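Side-chain contacts in probable starch synthase 4, chloroplastic/amyloplastic (Arabidopsis thaliana, PDB 6GNE), which is a probable plastid starch synthase of the two-domain GT-B glycosyltransferase fold, modelled here with bound adenosine-5'-diphosphate and glycans: residues Pro99-Pro102 and Ser103-Trp107; Gln115-Phe118 and Arg119-Ser122; Leu129-Leu132 and Leu133-Lys137. One frame throughout, in Å; residues are numbered along the deposited sequence.

Interaction 1: residues Pro99-Pro102 and Ser103-Trp107; sequences PQHP and SKFFW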
# COMPACT_ATOMS: atom_id res chain seq x y z
N PRO A 99 22.36 9.74 2.10
CA PRO A 99 23.28 10.40 1.16
C PRO A 99 23.89 11.68 1.70
O PRO A 99 23.27 12.41 2.46
CB PRO A 99 22.42 10.69 -0.07
CG PRO A 99 21.25 9.78 0.06
CD PRO A 99 20.99 9.69 1.55
N GLN A 100 25.13 11.91 1.30
CA GLN A 100 25.88 13.11 1.64
C GLN A 100 26.07 13.77 0.27
O GLN A 100 27.18 13.80 -0.30
CB GLN A 100 27.24 12.76 2.29
CG GLN A 100 27.26 11.65 3.34
CD GLN A 100 27.25 12.17 4.76
OE1 GLN A 100 28.28 12.15 5.44
NE2 GLN A 100 26.09 12.63 5.21
N HIS A 101 24.96 14.16 -0.33
CA HIS A 101 24.94 14.89 -1.57
C HIS A 101 24.43 16.26 -1.17
O HIS A 101 23.49 16.35 -0.40
CB HIS A 101 23.97 14.20 -2.55
CG HIS A 101 23.88 14.85 -3.89
ND1 HIS A 101 23.20 16.03 -4.10
CD2 HIS A 101 24.36 14.49 -5.11
CE1 HIS A 101 23.27 16.37 -5.37
NE2 HIS A 101 23.97 15.45 -6.01
N PRO A 102 25.02 17.35 -1.70
CA PRO A 102 24.62 18.71 -1.24
C PRO A 102 23.11 19.03 -1.32
O PRO A 102 22.63 19.85 -0.56
CB PRO A 102 25.42 19.67 -2.14
CG PRO A 102 26.17 18.83 -3.10
CD PRO A 102 26.14 17.39 -2.66
N SER A 103 22.39 18.39 -2.24
CA SER A 103 20.92 18.55 -2.39
C SER A 103 20.05 17.94 -1.28
O SER A 103 18.85 18.19 -1.25
CB SER A 103 20.45 17.94 -3.72
OG SER A 103 21.09 18.50 -4.85
N LYS A 104 20.64 17.13 -0.40
CA LYS A 104 19.98 16.68 0.83
C LYS A 104 18.68 15.98 0.53
O LYS A 104 17.60 16.38 0.98
CB LYS A 104 19.78 17.86 1.79
CG LYS A 104 21.09 18.40 2.32
CD LYS A 104 20.84 19.68 3.15
CE LYS A 104 21.66 19.77 4.46
NZ LYS A 104 20.84 19.61 5.73
N PHE A 105 18.80 14.91 -0.24
CA PHE A 105 17.64 14.29 -0.84
C PHE A 105 16.65 13.77 0.18
O PHE A 105 15.45 13.88 -0.04
CB PHE A 105 18.06 13.16 -1.78
CG PHE A 105 18.83 13.62 -2.99
CD1 PHE A 105 18.32 14.60 -3.84
CD2 PHE A 105 20.05 13.03 -3.31
CE1 PHE A 105 19.03 15.01 -4.97
CE2 PHE A 105 20.76 13.43 -4.43
CZ PHE A 105 20.24 14.43 -5.26
N PHE A 106 17.12 13.21 1.28
CA PHE A 106 16.21 12.63 2.29
C PHE A 106 16.22 13.37 3.61
O PHE A 106 16.06 12.78 4.68
CB PHE A 106 16.50 11.15 2.41
CG PHE A 106 16.35 10.44 1.11
CD1 PHE A 106 15.10 10.32 0.54
CD2 PHE A 106 17.45 9.98 0.41
CE1 PHE A 106 14.95 9.72 -0.69
CE2 PHE A 106 17.30 9.37 -0.83
CZ PHE A 106 16.05 9.25 -1.38
N TRP A 107 16.32 14.69 3.51
CA TRP A 107 16.36 15.60 4.64
C TRP A 107 15.36 16.74 4.40
O TRP A 107 15.64 17.88 4.74
CB TRP A 107 17.78 16.14 4.72
CG TRP A 107 18.56 15.87 5.96
CD1 TRP A 107 18.13 15.99 7.27
CD2 TRP A 107 19.95 15.54 6.02
NE1 TRP A 107 19.17 15.71 8.13
CE2 TRP A 107 20.30 15.44 7.39
CE3 TRP A 107 20.95 15.33 5.04
CZ2 TRP A 107 21.62 15.12 7.82
CZ3 TRP A 107 22.25 15.00 5.45
CH2 TRP A 107 22.57 14.90 6.83

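Interaction 2: residues Gln115-Phe118 and Arg119-Ser122; sequences QDDF and RRFS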
# COMPACT_ATOMS: atom_id res chain seq x y z
N GLN A 115 9.82 18.66 -5.57
CA GLN A 115 9.89 19.00 -6.99
C GLN A 115 10.93 18.16 -7.73
O GLN A 115 10.78 17.87 -8.91
CB GLN A 115 10.15 20.52 -7.18
CG GLN A 115 9.67 21.14 -8.50
CD GLN A 115 8.13 21.01 -8.77
OE1 GLN A 115 7.30 20.71 -7.86
NE2 GLN A 115 7.74 21.24 -10.03
N ASP A 116 11.96 17.72 -7.03
CA ASP A 116 12.99 16.87 -7.63
C ASP A 116 12.87 15.38 -7.21
O ASP A 116 13.88 14.72 -7.06
CB ASP A 116 14.38 17.45 -7.31
CG ASP A 116 14.72 17.43 -5.81
OD1 ASP A 116 13.80 17.38 -4.97
OD2 ASP A 116 15.92 17.47 -5.47
N ASP A 117 11.65 14.86 -7.05
CA ASP A 117 11.47 13.43 -6.67
C ASP A 117 12.23 12.47 -7.59
O ASP A 117 12.82 11.49 -7.13
CB ASP A 117 9.98 13.00 -6.62
CG ASP A 117 9.31 13.28 -5.28
OD1 ASP A 117 9.97 13.69 -4.31
OD2 ASP A 117 8.10 13.05 -5.19
N PHE A 118 12.23 12.77 -8.89
CA PHE A 118 12.88 11.94 -9.89
C PHE A 118 14.37 11.74 -9.55
O PHE A 118 14.90 10.61 -9.55
CB PHE A 118 12.72 12.56 -11.29
CG PHE A 118 13.10 11.63 -12.40
CD1 PHE A 118 14.42 11.43 -12.74
CD2 PHE A 118 12.11 10.91 -13.08
CE1 PHE A 118 14.77 10.55 -13.74
CE2 PHE A 118 12.45 10.01 -14.08
CZ PHE A 118 13.79 9.84 -14.41
N ARG A 119 15.04 12.86 -9.25
CA ARG A 119 16.44 12.84 -8.90
C ARG A 119 16.66 12.11 -7.56
O ARG A 119 17.55 11.25 -7.47
CB ARG A 119 17.00 14.26 -8.86
CG ARG A 119 17.19 14.87 -10.25
CD ARG A 119 17.45 16.38 -10.21
NE ARG A 119 18.59 16.75 -9.37
CZ ARG A 119 19.87 16.54 -9.67
NH1 ARG A 119 20.81 16.92 -8.80
NH2 ARG A 119 20.25 15.92 -10.79
N ARG A 120 15.83 12.46 -6.57
CA ARG A 120 15.87 11.85 -5.24
C ARG A 120 15.87 10.33 -5.35
O ARG A 120 16.77 9.67 -4.86
CB ARG A 120 14.68 12.31 -4.39
CG ARG A 120 14.66 13.77 -3.97
CD ARG A 120 13.37 14.14 -3.24
NE ARG A 120 13.35 13.57 -1.87
CZ ARG A 120 12.28 13.14 -1.21
NH1 ARG A 120 11.05 13.16 -1.73
NH2 ARG A 120 12.42 12.67 0.03
N PHE A 121 14.89 9.76 -6.04
CA PHE A 121 14.75 8.30 -6.04
C PHE A 121 15.61 7.55 -7.08
O PHE A 121 15.98 6.39 -6.86
CB PHE A 121 13.27 7.92 -6.08
CG PHE A 121 12.51 8.33 -4.83
CD1 PHE A 121 12.68 7.62 -3.65
CD2 PHE A 121 11.66 9.44 -4.83
CE1 PHE A 121 11.99 7.98 -2.50
CE2 PHE A 121 10.98 9.82 -3.68
CZ PHE A 121 11.14 9.10 -2.51
N SER A 122 15.93 8.18 -8.20
CA SER A 122 16.93 7.60 -9.11
C SER A 122 18.32 7.55 -8.43
O SER A 122 19.06 6.58 -8.61
CB SER A 122 16.98 8.34 -10.46
OG SER A 122 17.38 9.68 -10.30

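Interaction 3: residues Leu129-Leu132 and Leu133-Lys137; sequences LELL and LQSGK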
# COMPACT_ATOMS: atom_id res chain seq x y z
N LEU A 129 21.97 -0.32 -5.36
CA LEU A 129 22.77 -1.32 -6.10
C LEU A 129 24.26 -1.26 -5.76
O LEU A 129 24.92 -2.29 -5.64
CB LEU A 129 22.56 -1.16 -7.61
CG LEU A 129 21.17 -1.61 -8.05
CD1 LEU A 129 20.94 -1.23 -9.50
CD2 LEU A 129 20.98 -3.10 -7.79
N GLU A 130 24.77 -0.04 -5.61
CA GLU A 130 26.15 0.20 -5.21
C GLU A 130 26.46 -0.40 -3.83
O GLU A 130 27.45 -1.05 -3.66
CB GLU A 130 26.42 1.71 -5.22
CG GLU A 130 27.87 2.12 -5.37
CD GLU A 130 28.47 1.62 -6.65
OE1 GLU A 130 29.30 0.70 -6.58
OE2 GLU A 130 28.11 2.17 -7.74
N LEU A 131 25.56 -0.22 -2.88
CA LEU A 131 25.71 -0.86 -1.58
C LEU A 131 25.81 -2.37 -1.71
O LEU A 131 26.65 -2.98 -1.06
CB LEU A 131 24.57 -0.47 -0.62
CG LEU A 131 24.29 -1.32 0.63
CD1 LEU A 131 25.45 -1.29 1.64
CD2 LEU A 131 22.99 -0.85 1.28
N LEU A 132 24.98 -2.97 -2.55
CA LEU A 132 25.05 -4.43 -2.77
C LEU A 132 26.41 -4.90 -3.35
O LEU A 132 27.05 -5.83 -2.81
CB LEU A 132 23.89 -4.91 -3.66
CG LEU A 132 22.51 -4.86 -3.02
CD1 LEU A 132 21.44 -5.28 -4.01
CD2 LEU A 132 22.43 -5.71 -1.75
N LEU A 133 26.83 -4.24 -4.43
CA LEU A 133 28.10 -4.52 -5.09
C LEU A 133 29.21 -4.43 -4.05
O LEU A 133 29.92 -5.41 -3.82
CB LEU A 133 28.34 -3.54 -6.24
CG LEU A 133 29.68 -3.61 -7.00
CD1 LEU A 133 29.83 -4.91 -7.80
CD2 LEU A 133 29.86 -2.40 -7.91
N GLN A 134 29.33 -3.28 -3.41
CA GLN A 134 30.46 -3.00 -2.50
C GLN A 134 30.54 -3.86 -1.24
O GLN A 134 31.60 -3.93 -0.66
CB GLN A 134 30.54 -1.50 -2.15
CG GLN A 134 31.11 -0.67 -3.31
CD GLN A 134 31.33 0.80 -3.00
OE1 GLN A 134 31.73 1.18 -1.88
NE2 GLN A 134 31.06 1.65 -4.00
N SER A 135 29.46 -4.53 -0.84
CA SER A 135 29.51 -5.51 0.26
C SER A 135 29.66 -6.94 -0.23
O SER A 135 29.53 -7.88 0.56
CB SER A 135 28.25 -5.42 1.13
OG SER A 135 27.23 -4.66 0.51
N GLY A 136 29.90 -7.13 -1.52
CA GLY A 136 29.96 -8.46 -2.10
C GLY A 136 28.71 -9.32 -1.92
O GLY A 136 28.79 -10.52 -1.88
N LYS A 137 27.54 -8.71 -1.77
CA LYS A 137 26.32 -9.48 -1.60
C LYS A 137 25.91 -10.09 -2.94
O LYS A 137 26.04 -9.45 -3.98
CB LYS A 137 25.20 -8.60 -1.04
CG LYS A 137 25.39 -8.11 0.39
CD LYS A 137 25.74 -9.22 1.37
CE LYS A 137 25.35 -8.84 2.81
NZ LYS A 137 25.94 -9.77 3.81

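Interaction 1: residues Pro99-Pro102 and Ser103-Trp107
Two successive type I beta turns, His101 to Lys104 and Lys104 to Trp107, lead the chain off the end of strand 92-100 in the N-terminal domain of a GT-B fold, and they illustrate how a turn can be fixed by an aromatic side chain as well as by its backbone. His101 and Phe105 meet four residues apart. The first turn is closed by Lys104 N, which donates to His101 O over 3.0 Å with an N-H...O angle of 162°, from above the carbonyl plane. The imidazole adds a second bond: Ser103 N reaches His101 ND1 at 3.1 Å, somewhat tilted from the ring plane, consistent with an ND1 that carries no proton. With CG anti to the backbone N (chi1 -179°), the imidazole is swung beside its own carbonyl carbon, within reach of that amide. Ser103 OG lies at the ring's edge, 3.1 Å from His101 CE1. The two faces of the imidazole are both covered, one by Pro102 CD and the opposite one by Phe105, whose CE2 comes within 3.5 Å of His101 CG. The rings are oblique, their planes 32° apart and their centroids 4.5 Å from each other. Pro99 CD and CG come up to the edge of the Phe106 ring, near its plane, the two side chains crossing at about a right angle; the nearest pair is Pro99 CD and Phe106 CD2 at 3.7 Å. Trp107 CZ3 lies 4.1 Å from Pro99 O, an oblique approach. Tyr80 of strand 78-89 meets the His101 ring and also touches Pro102. From helix 117-134, Tyr123 packs on Phe105 and Pro99, and Phe124 packs on Phe106, so the turns touch that strand through His101 and Pro102 and the helix through Phe105 and Phe106.

Interaction 2: residues Gln115-Phe118 and Arg119-Ser122
Arg119 lies in the first turn of helix 117-134, against Asp116, its N-cap residue, whose side chain makes no capping bond. Arg119 CB packs 3.6 Å from Asp116 O; its guanidinium leads elsewhere, to a salt bridge with Asp76, just as the carboxylate of Asp116 pairs with Arg108. Arg120 follows, with both backbone and side-chain bonds. Its amide donates to Asp116 O at 3.0 Å, almost straight at 176°, and its CG and CD lie beside Asp116 OD1. The chain then bends at chi3, bringing the guanidinium to the Asp117 carboxylate; the two side chains run side by side and point the same way, the planes of their charged groups 38° apart. Arg120 NH1 and Asp117 OD1 form a salt bridge of 2.8 Å: the oxygen lies in the guanidinium plane, while the nitrogen approaches it on the syn side, out of the carboxylate plane. Gly113 N holds the other carboxylate oxygen, and Phe111 O takes another hydrogen of NH1, so this buried pair is fixed on several sides. The side chain of Asp117 also lies about 4 Å from a bound alpha-D-glucopyranose. Phe121 follows, its amide bonded to Asp117 O at 2.9 Å and its ring beside the Asp117 carboxylate, steeply turned against it; Phe121 CZ sits over one face of the Arg120 guanidinium. Ser122 closes the segment by giving two hydrogens to one acceptor. Its OG, turned between the backbone N and the carbonyl carbon (chi1 63°), donates to Phe118 O at 2.8 Å, and Ser122 N reaches Phe118 O at 3.0 Å from the opposite face of the carbonyl plane.

Interaction 3: residues Leu129-Leu132 and Leu133-Lys137
Glu130 and Gln134, one helical turn apart, lean across each other at a slant, the carboxylate and amide planes 52° apart. Gln134 NE2 donates to Glu130 OE1 at 3.3 Å; the oxygen lies close to the amide plane, but the nitrogen comes from above the carboxylate. With CG anti to the backbone N (chi1 -157°), Glu130 CG lies against Gln134 NE2, and a bend at chi2 carries OE1 toward the amide. Leu133 runs side by side with Glu130, its CD2 3.4 Å from Glu130 OE1, leaving this oxygen between an amide and a methyl group. The other oxygen, OE2, is bonded to Tyr160 OH of helix 152-160, the stronger polar partner of this glutamate. These side chains ride on the last turn of helix 117-134, where Leu133 N and Gln134 N still bond back to Leu129 O and Glu130 O. The helix then ends in a Schellman motif with Gly136, at positive phi, as C-prime residue: Lys137 N reaches back to Leu132 O at 3.1 Å, and Gly136 N to Leu133 O at 2.9 Å. Beyond it the Lys137 side chain crosses that of Leu132 at about a right angle, Lys137 CB 4.1 Å from Leu132 CD2. Leu131 and Leu132 face the sheet, both packing on Ile49 of strand 45-51, while Leu129 turns to Val152 and Leu155 of helix 152-160.

Followed from the N terminus, the three contacts come in series, none enclosing or crossing another, and each is local: a pair of beta turns, the first turn of a helix and its last. Interaction 1 turns the chain off strand 92-100; interaction 2 starts helix 117-134, and interaction 3 finishes it. The first two touch: Phe105 O probably accepts a hydrogen bond from Arg120 NE at 2.8 Å, and Phe106 packs on Phe121, which ties the loop after the strand to the first turn of the helix. Interactions 2 and 3 share that helix without touching, their centres about 22 Å apart. Interaction 1 meets strand 78-89, while interaction 3 packs the far end of the helix on strand 45-51 and helix 152-160.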